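Local coordinates for isoaspartyl dipeptidase (Fervidobacterium islandicum, PDB 7CDH), which probably hydrolyses isoaspartyl (beta-aspartyl) dipeptides as a zinc-dependent M38 metallopeptidase of the amidohydrolase family, a role linked to protein repair, at residues V90-G101 and L121-Y130; I245-K253 and V304-T313. All coordinates share one frame; numbering follows the deposited sequence.

Overall arrangement
Both contacts belong to the TIM-barrel-like core of the amidohydrolase family, whose two-zinc centre is built by His61, His63, Glu156 and Asp285 at one metal and Glu156, His195 and His224 at the other. Contact 1 pairs two neighbouring barrel strands and the loops that follow them; contact 2 seats the loop after strand 245-248 against the start of helix 309-318. Their centres are about 16 Å apart, and they meet where Val90 CG2 packs 3.9 Å from Val307 O. Contact 1 reaches the metals, the Tyr130 side chain being about 3 Å from a zinc ion, whereas contact 2 stands farther back: its Gly305 is about 9 Å from a zinc ion.

Contact 1: residues V90-G101 and L121-Y130; sequences VTTVVGCLGTDG and LNTFIYTGSY
Strands 90-95 and 122-127 pair in parallel, Val93 beside Thr123 and Gly95 beside Ile125, running 16° apart with axes 4.4 Å from each other. With helix 106-118 between them they form a right-handed beta-alpha-beta unit of the barrel. Val93 and Gly95 bond through N and O to Asn122, Phe124 and Tyr126, among these bonds Gly95 N to Phe124 O at 2.8 Å. At the strand starts, Thr91 O is gripped from opposite faces of its plane by Asn122 N and by Asn122 ND2, the latter at 2.6 Å and nearly straight (162°). Asn122 CG lies beside its own backbone N (chi1 -52°), which carries the amide back to this carbonyl. Thr92 CG2 meets the edge of the Phe124 ring, while Val94 CG1 touches Tyr126 CE2 at 3.6 Å. Thr123 and Ile125 face the other way, onto helix 106-118. Beyond the strands, Thr99 N sits 3.4 Å above the centre of the Tyr130 ring, which also meets the zinc ligand His195 and comes within about 3 Å of a zinc ion. A leucine in place of Tyr130 would probably leave the Thr99 backbone without its flat aromatic cover and the zinc without this neighbour. Between the loops, a water accepts from Leu97 N (2.9 Å) and lies 2.8 Å from Gly128 O, to which it can donate.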
loop_
_atom_site.group_PDB
_atom_site.type_symbol
_atom_site.label_atom_id
_atom_site.label_comp_id
_atom_site.label_asym_id
_atom_site.label_seq_id
_atom_site.Cartn_x
_atom_site.Cartn_y
_atom_site.Cartn_z
ATOM N N VAL A 90 12.606 31.544 -28.380
ATOM C CA VAL A 90 12.875 30.531 -27.318
ATOM C C VAL A 90 13.047 29.151 -27.952
ATOM O O VAL A 90 12.080 28.643 -28.514
ATOM C CB VAL A 90 11.734 30.547 -26.299
ATOM C CG1 VAL A 90 11.921 29.455 -25.263
ATOM C CG2 VAL A 90 11.628 31.927 -25.651
ATOM N N THR A 91 14.242 28.579 -27.877
ATOM C CA THR A 91 14.581 27.263 -28.471
ATOM C C THR A 91 14.713 26.210 -27.358
ATOM O O THR A 91 14.855 25.027 -27.654
ATOM C CB THR A 91 15.877 27.349 -29.306
ATOM O OG1 THR A 91 16.931 27.961 -28.559
ATOM C CG2 THR A 91 15.684 28.124 -30.584
ATOM N N THR A 92 14.776 26.626 -26.111
ATOM C CA THR A 92 14.879 25.695 -24.987
ATOM C C THR A 92 13.925 26.173 -23.915
ATOM O O THR A 92 13.880 27.391 -23.639
ATOM C CB THR A 92 16.297 25.545 -24.455
ATOM O OG1 THR A 92 17.102 24.982 -25.493
ATOM C CG2 THR A 92 16.344 24.664 -23.224
ATOM N N VAL A 93 13.176 25.221 -23.365
ATOM C CA VAL A 93 12.141 25.466 -22.333
ATOM C C VAL A 93 12.355 24.455 -21.215
ATOM O O VAL A 93 12.745 23.339 -21.483
ATOM C CB VAL A 93 10.778 25.382 -23.034
ATOM C CG1 VAL A 93 9.700 24.741 -22.206
ATOM C CG2 VAL A 93 10.349 26.762 -23.497
ATOM N N VAL A 94 12.179 24.887 -19.988
ATOM C CA VAL A 94 12.143 24.021 -18.790
ATOM C C VAL A 94 10.744 24.157 -18.226
ATOM O O VAL A 94 10.380 25.306 -17.816
ATOM C CB VAL A 94 13.208 24.383 -17.753
ATOM C CG1 VAL A 94 13.259 23.302 -16.692
ATOM C CG2 VAL A 94 14.583 24.535 -18.373
ATOM N N GLY A 95 9.998 23.044 -18.277
ATOM C CA GLY A 95 8.565 22.967 -17.919
ATOM C C GLY A 95 8.396 22.516 -16.488
ATOM O O GLY A 95 9.108 21.588 -16.060
ATOM N N CYS A 96 7.484 23.136 -15.756
ATOM C CA CYS A 96 7.104 22.691 -14.406
ATOM C C CYS A 96 5.589 22.777 -14.219
ATOM O O CYS A 96 4.901 23.379 -15.086
ATOM C CB CYS A 96 7.814 23.552 -13.380
ATOM S SG CYS A 96 7.438 25.313 -13.561
ATOM N N LEU A 97 5.122 22.271 -13.075
ATOM C CA LEU A 97 3.759 22.498 -12.540
ATOM C C LEU A 97 3.777 23.612 -11.494
ATOM O O LEU A 97 4.832 23.899 -10.914
ATOM C CB LEU A 97 3.228 21.221 -11.884
ATOM C CG LEU A 97 3.272 19.972 -12.744
ATOM C CD1 LEU A 97 2.723 18.791 -11.978
ATOM C CD2 LEU A 97 2.487 20.208 -14.020
ATOM N N GLY A 98 2.600 24.160 -11.205
ATOM C CA GLY A 98 2.445 25.307 -10.301
ATOM C C GLY A 98 1.491 25.004 -9.173
ATOM O O GLY A 98 1.580 23.955 -8.592
ATOM N N THR A 99 0.621 25.936 -8.837
ATOM C CA THR A 99 -0.334 25.793 -7.712
ATOM C C THR A 99 -1.052 24.451 -7.781
ATOM O O THR A 99 -1.120 23.798 -6.754
ATOM C CB THR A 99 -1.341 26.934 -7.715
ATOM O OG1 THR A 99 -0.541 28.100 -7.909
ATOM C CG2 THR A 99 -2.109 26.993 -6.419
ATOM N N ASP A 100 -1.544 24.065 -8.957
ATOM C CA ASP A 100 -2.403 22.874 -9.128
ATOM C C ASP A 100 -1.526 21.656 -9.474
ATOM O O ASP A 100 -1.170 21.479 -10.676
ATOM C CB ASP A 100 -3.496 23.129 -10.165
ATOM C CG ASP A 100 -4.466 21.973 -10.333
ATOM O OD1 ASP A 100 -4.320 20.972 -9.600
ATOM O OD2 ASP A 100 -5.392 22.103 -11.143
ATOM N N GLY A 101 -1.283 20.801 -8.466
ATOM C CA GLY A 101 -0.671 19.464 -8.605
ATOM C C GLY A 101 -1.688 18.337 -8.607
ATOM O O GLY A 101 -1.230 17.209 -8.533
ATOM N N LEU A 121 11.760 21.743 -30.667
ATOM C CA LEU A 121 12.172 22.455 -29.428
ATOM C C LEU A 121 13.097 21.549 -28.596
ATOM O O LEU A 121 13.262 20.378 -28.937
ATOM C CB LEU A 121 10.894 22.827 -28.690
ATOM C CG LEU A 121 10.913 24.144 -27.946
ATOM C CD1 LEU A 121 11.176 25.291 -28.904
ATOM C CD2 LEU A 121 9.602 24.334 -27.192
ATOM N N ASN A 122 13.781 22.111 -27.603
ATOM C CA ASN A 122 14.610 21.388 -26.598
ATOM C C ASN A 122 13.896 21.606 -25.278
ATOM O O ASN A 122 13.538 22.811 -25.006
ATOM C CB ASN A 122 16.027 21.957 -26.450
ATOM C CG ASN A 122 16.744 22.092 -27.776
ATOM O OD1 ASN A 122 17.407 21.153 -28.231
ATOM N ND2 ASN A 122 16.613 23.253 -28.389
ATOM N N THR A 123 13.631 20.532 -24.533
ATOM C CA THR A 123 12.740 20.586 -23.345
ATOM C C THR A 123 13.345 19.796 -22.196
ATOM O O THR A 123 13.909 18.715 -22.443
ATOM C CB THR A 123 11.368 19.984 -23.653
ATOM O OG1 THR A 123 11.567 18.606 -24.004
ATOM C CG2 THR A 123 10.717 20.700 -24.797
ATOM N N PHE A 124 13.131 20.297 -20.988
ATOM C CA PHE A 124 13.454 19.607 -19.726
ATOM C C PHE A 124 12.302 19.911 -18.792
ATOM O O PHE A 124 11.550 20.870 -19.029
ATOM C CB PHE A 124 14.803 20.052 -19.157
ATOM C CG PHE A 124 15.913 19.964 -20.170
ATOM C CD1 PHE A 124 16.139 20.999 -21.052
ATOM C CD2 PHE A 124 16.653 18.800 -20.311
ATOM C CE1 PHE A 124 17.076 20.871 -22.066
ATOM C CE2 PHE A 124 17.656 18.708 -21.263
ATOM C CZ PHE A 124 17.849 19.733 -22.155
ATOM N N ILE A 125 12.156 19.105 -17.756
ATOM C CA ILE A 125 11.035 19.319 -16.817
ATOM C C ILE A 125 11.603 19.235 -15.412
ATOM O O ILE A 125 12.647 18.635 -15.229
ATOM C CB ILE A 125 9.904 18.309 -17.100
ATOM C CG1 ILE A 125 10.311 16.871 -16.800
ATOM C CG2 ILE A 125 9.435 18.436 -18.545
ATOM C CD1 ILE A 125 9.158 15.923 -16.792
ATOM N N TYR A 126 10.891 19.823 -14.480
ATOM C CA TYR A 126 10.953 19.501 -13.048
ATOM C C TYR A 126 9.936 18.408 -12.728
ATOM O O TYR A 126 8.913 18.291 -13.398
ATOM C CB TYR A 126 10.597 20.749 -12.248
ATOM C CG TYR A 126 11.530 21.919 -12.413
ATOM C CD1 TYR A 126 12.639 22.042 -11.615
ATOM C CD2 TYR A 126 11.265 22.941 -13.297
ATOM C CE1 TYR A 126 13.470 23.145 -11.697
ATOM C CE2 TYR A 126 12.079 24.051 -13.396
ATOM C CZ TYR A 126 13.184 24.154 -12.586
ATOM O OH TYR A 126 14.009 25.223 -12.630
ATOM N N THR A 127 10.207 17.672 -11.665
ATOM C CA THR A 127 9.228 16.859 -10.927
ATOM C C THR A 127 8.708 17.740 -9.810
ATOM O O THR A 127 9.185 18.879 -9.698
ATOM C CB THR A 127 9.818 15.540 -10.442
ATOM O OG1 THR A 127 8.685 14.965 -9.814
ATOM C CG2 THR A 127 10.962 15.663 -9.459
ATOM N N GLY A 128 7.741 17.263 -9.040
ATOM C CA GLY A 128 7.093 18.087 -7.996
ATOM C C GLY A 128 6.197 19.162 -8.571
ATOM O O GLY A 128 5.940 19.154 -9.791
ATOM N N SER A 129 5.768 20.082 -7.700
ATOM C CA SER A 129 4.870 21.236 -7.956
ATOM C C SER A 129 5.007 22.159 -6.737
ATOM O O SER A 129 5.953 21.927 -5.936
ATOM C CB SER A 129 3.418 20.781 -8.172
ATOM O OG SER A 129 2.817 20.250 -6.963
ATOM N N TYR A 130 4.099 23.125 -6.564
ATOM C CA TYR A 130 4.126 24.064 -5.423
ATOM C C TYR A 130 4.181 23.280 -4.118
ATOM O O TYR A 130 4.934 23.646 -3.232
ATOM C CB TYR A 130 2.884 24.946 -5.352
ATOM C CG TYR A 130 2.942 26.284 -6.047
ATOM C CD1 TYR A 130 3.660 26.502 -7.216
ATOM C CD2 TYR A 130 2.192 27.342 -5.542
ATOM C CE1 TYR A 130 3.654 27.736 -7.858
ATOM C CE2 TYR A 130 2.202 28.589 -6.150
ATOM C CZ TYR A 130 2.919 28.783 -7.319
ATOM O OH TYR A 130 2.856 30.026 -7.903
HETATM O O HOH W 1 7.019 20.240 -12.104
HETATM O O HOH W 2 0.983 21.880 -6.176
#

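Contact 2: residues I245-K253 and V304-T313; sequences IDLTALQPK and VGSVSAVWYT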
loop_
_atom_site.group_PDB
_atom_site.type_symbol
_atom_site.label_atom_id
_atom_site.label_comp_id
_atom_site.label_asym_id
_atom_site.label_seq_id
_atom_site.Cartn_x
_atom_site.Cartn_y
_atom_site.Cartn_z
ATOM N N ILE A 245 19.746 33.774 -9.168
ATOM C CA ILE A 245 18.335 34.147 -8.926
ATOM C C ILE A 245 17.673 34.294 -10.299
ATOM O O ILE A 245 18.398 34.553 -11.258
ATOM C CB ILE A 245 18.242 35.419 -8.059
ATOM C CG1 ILE A 245 18.736 36.673 -8.789
ATOM C CG2 ILE A 245 19.005 35.198 -6.769
ATOM C CD1 ILE A 245 18.616 37.956 -7.997
ATOM N N ASP A 246 16.348 34.104 -10.355
ATOM C CA ASP A 246 15.499 34.229 -11.563
ATOM C C ASP A 246 14.520 35.361 -11.313
ATOM O O ASP A 246 14.017 35.484 -10.206
ATOM C CB ASP A 246 14.767 32.933 -11.917
ATOM C CG ASP A 246 13.988 33.023 -13.228
ATOM O OD1 ASP A 246 14.601 33.369 -14.246
ATOM O OD2 ASP A 246 12.768 32.761 -13.228
ATOM N N LEU A 247 14.338 36.199 -12.313
ATOM C CA LEU A 247 13.444 37.374 -12.296
ATOM C C LEU A 247 12.364 37.099 -13.338
ATOM O O LEU A 247 12.684 36.598 -14.451
ATOM C CB LEU A 247 14.246 38.627 -12.677
ATOM C CG LEU A 247 15.573 38.843 -11.950
ATOM C CD1 LEU A 247 16.307 40.073 -12.493
ATOM C CD2 LEU A 247 15.363 38.976 -10.451
ATOM N N THR A 248 11.122 37.392 -13.018
ATOM C CA THR A 248 10.045 37.153 -13.998
ATOM C C THR A 248 10.158 38.262 -15.040
ATOM O O THR A 248 10.058 39.453 -14.679
ATOM C CB THR A 248 8.676 37.055 -13.325
ATOM O OG1 THR A 248 8.778 36.054 -12.311
ATOM C CG2 THR A 248 7.610 36.707 -14.330
ATOM N N ALA A 249 10.377 37.872 -16.280
ATOM C CA ALA A 249 10.393 38.778 -17.442
ATOM C C ALA A 249 9.202 39.742 -17.388
ATOM O O ALA A 249 8.109 39.358 -16.942
ATOM C CB ALA A 249 10.377 37.974 -18.714
ATOM N N LEU A 250 9.423 40.962 -17.870
ATOM C CA LEU A 250 8.353 41.942 -18.154
ATOM C C LEU A 250 7.490 41.352 -19.271
ATOM O O LEU A 250 8.060 40.849 -20.251
ATOM C CB LEU A 250 8.998 43.270 -18.550
ATOM C CG LEU A 250 8.331 44.511 -17.978
ATOM C CD1 LEU A 250 8.527 44.554 -16.478
ATOM C CD2 LEU A 250 8.894 45.759 -18.651
ATOM N N GLN A 251 6.178 41.305 -19.067
ATOM C CA GLN A 251 5.205 40.833 -20.093
ATOM C C GLN A 251 4.942 41.991 -21.062
ATOM O O GLN A 251 4.752 43.123 -20.636
ATOM C CB GLN A 251 3.927 40.322 -19.401
ATOM C CG GLN A 251 4.163 39.209 -18.373
ATOM C CD GLN A 251 4.784 37.940 -18.923
ATOM O OE1 GLN A 251 4.335 37.399 -19.937
ATOM N NE2 GLN A 251 5.856 37.482 -18.270
ATOM N N PRO A 252 4.919 41.773 -22.393
ATOM C CA PRO A 252 4.549 42.823 -23.345
ATOM C C PRO A 252 3.294 43.647 -23.024
ATOM O O PRO A 252 3.291 44.814 -23.370
ATOM C CB PRO A 252 4.336 42.048 -24.645
ATOM C CG PRO A 252 5.309 40.913 -24.530
ATOM C CD PRO A 252 5.274 40.519 -23.067
ATOM N N LYS A 253 2.328 43.068 -22.304
ATOM C CA LYS A 253 1.072 43.734 -21.843
ATOM C C LYS A 253 1.422 45.050 -21.135
ATOM O O LYS A 253 1.493 45.018 -19.908
ATOM C CB LYS A 253 0.253 42.788 -20.952
ATOM C CG LYS A 253 -0.639 41.800 -21.708
ATOM C CD LYS A 253 0.023 41.068 -22.891
ATOM C CE LYS A 253 1.138 40.103 -22.498
ATOM N NZ LYS A 253 1.524 39.204 -23.614
ATOM N N VAL A 304 -2.100 35.951 -18.314
ATOM C CA VAL A 304 -1.325 34.746 -18.778
ATOM C C VAL A 304 0.118 35.124 -19.194
ATOM O O VAL A 304 0.299 35.842 -20.164
ATOM C CB VAL A 304 -2.037 34.049 -19.967
ATOM C CG1 VAL A 304 -1.503 32.649 -20.218
ATOM C CG2 VAL A 304 -3.554 34.017 -19.822
ATOM N N GLY A 305 1.140 34.562 -18.556
ATOM C CA GLY A 305 2.517 34.630 -19.068
ATOM C C GLY A 305 2.582 34.285 -20.557
ATOM O O GLY A 305 1.952 33.307 -20.964
ATOM N N SER A 306 3.369 35.042 -21.340
ATOM C CA SER A 306 3.799 34.693 -22.720
ATOM C C SER A 306 5.317 34.476 -22.735
ATOM O O SER A 306 6.002 35.233 -22.071
ATOM C CB SER A 306 3.383 35.741 -23.732
ATOM O OG SER A 306 3.580 35.243 -25.066
ATOM N N VAL A 307 5.791 33.467 -23.457
ATOM C CA VAL A 307 7.234 33.241 -23.704
ATOM C C VAL A 307 7.800 34.437 -24.502
ATOM O O VAL A 307 9.039 34.628 -24.466
ATOM C CB VAL A 307 7.518 31.900 -24.401
ATOM C CG1 VAL A 307 7.192 30.734 -23.498
ATOM C CG2 VAL A 307 6.782 31.777 -25.713
ATOM N N SER A 308 6.945 35.221 -25.171
ATOM C CA SER A 308 7.328 36.496 -25.839
ATOM C C SER A 308 7.967 37.463 -24.817
ATOM O O SER A 308 8.812 38.310 -25.221
ATOM C CB SER A 308 6.159 37.123 -26.574
ATOM O OG SER A 308 5.284 37.800 -25.680
ATOM N N ALA A 309 7.660 37.313 -23.533
ATOM C CA ALA A 309 8.239 38.189 -22.501
ATOM C C ALA A 309 9.779 38.164 -22.533
ATOM O O ALA A 309 10.378 39.132 -22.053
ATOM C CB ALA A 309 7.731 37.802 -21.146
ATOM N N VAL A 310 10.421 37.121 -23.041
ATOM C CA VAL A 310 11.883 36.982 -22.832
ATOM C C VAL A 310 12.603 37.982 -23.754
ATOM O O VAL A 310 13.456 38.769 -23.272
ATOM C CB VAL A 310 12.357 35.537 -23.034
ATOM C CG1 VAL A 310 13.862 35.486 -23.244
ATOM C CG2 VAL A 310 11.962 34.667 -21.844
ATOM N N TRP A 311 12.276 37.963 -25.036
ATOM C CA TRP A 311 12.931 38.836 -26.028
ATOM C C TRP A 311 12.451 40.274 -25.802
ATOM O O TRP A 311 13.251 41.227 -25.929
ATOM C CB TRP A 311 12.667 38.319 -27.435
ATOM C CG TRP A 311 13.355 39.114 -28.492
ATOM C CD1 TRP A 311 12.752 39.795 -29.503
ATOM C CD2 TRP A 311 14.766 39.348 -28.619
ATOM N NE1 TRP A 311 13.690 40.399 -30.276
ATOM C CE2 TRP A 311 14.936 40.140 -29.768
ATOM C CE3 TRP A 311 15.897 38.933 -27.909
ATOM C CZ2 TRP A 311 16.196 40.549 -30.213
ATOM C CZ3 TRP A 311 17.137 39.349 -28.333
ATOM C CH2 TRP A 311 17.284 40.145 -29.471
ATOM N N TYR A 312 11.209 40.433 -25.387
ATOM C CA TYR A 312 10.664 41.756 -25.024
ATOM C C TYR A 312 11.549 42.374 -23.934
ATOM O O TYR A 312 11.866 43.577 -24.040
ATOM C CB TYR A 312 9.208 41.624 -24.584
ATOM C CG TYR A 312 8.544 42.928 -24.224
ATOM C CD1 TYR A 312 8.092 43.805 -25.192
ATOM C CD2 TYR A 312 8.375 43.290 -22.909
ATOM C CE1 TYR A 312 7.467 44.994 -24.856
ATOM C CE2 TYR A 312 7.769 44.475 -22.551
ATOM C CZ TYR A 312 7.307 45.327 -23.529
ATOM O OH TYR A 312 6.706 46.485 -23.145
ATOM N N THR A 313 11.878 41.595 -22.901
ATOM C CA THR A 313 12.587 42.076 -21.680
ATOM C C THR A 313 14.030 42.416 -22.081
ATOM O O THR A 313 14.476 43.480 -21.720
ATOM C CB THR A 313 12.445 41.117 -20.484
ATOM O OG1 THR A 313 11.057 41.100 -20.109
ATOM C CG2 THR A 313 13.264 41.530 -19.277
#
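Pro252 lies flat over Tyr312: its CA stands 3.7 Å from the ring centroid and only 10° off the ring normal, a CH-pi contact over the face, while Pro252 CG rests 3.8 Å from Tyr312 CG. The tyrosine is brought under the proline with CG anti to the backbone N (chi1 -178°), extending the ring from the helix toward the loop. Near this CH-pi contact Ala249 CB meets Ala309 CB at 3.6 Å, and Leu250 adds its CD2 near Tyr312 CE2. Gln251, for its part, folds back at chi2 and offers OE1 to Ser306 N, 2.9 Å away and almost straight (169°). Its NE2 makes weak bonds to Ala249 O and to Ser284 O, the residue next to the zinc ligand Asp285, which together help fix the rotation of the amide. Thr313 OG1 donates to Ala309 O one helical turn earlier at 2.8 Å and receives a weak, bent bond from Leu250 N at 2.8 Å. Farther out, a type I turn from Ser306 to Ala309 brings the chain into helix 309-318, whose first turn sets Ala309, Tyr312 and Thr313 against the loop that leaves barrel strand 245-248. At the end of that strand Thr248 OG1 bonds ND1 of the zinc ligand His224, so the loop begins in the second shell of the metal site. The loop's position should therefore depend mainly on the fit of Pro252 and Ala249 against the helix, with the Gln251 OE1 bond to Ser306 N as the one strong directional tie across it.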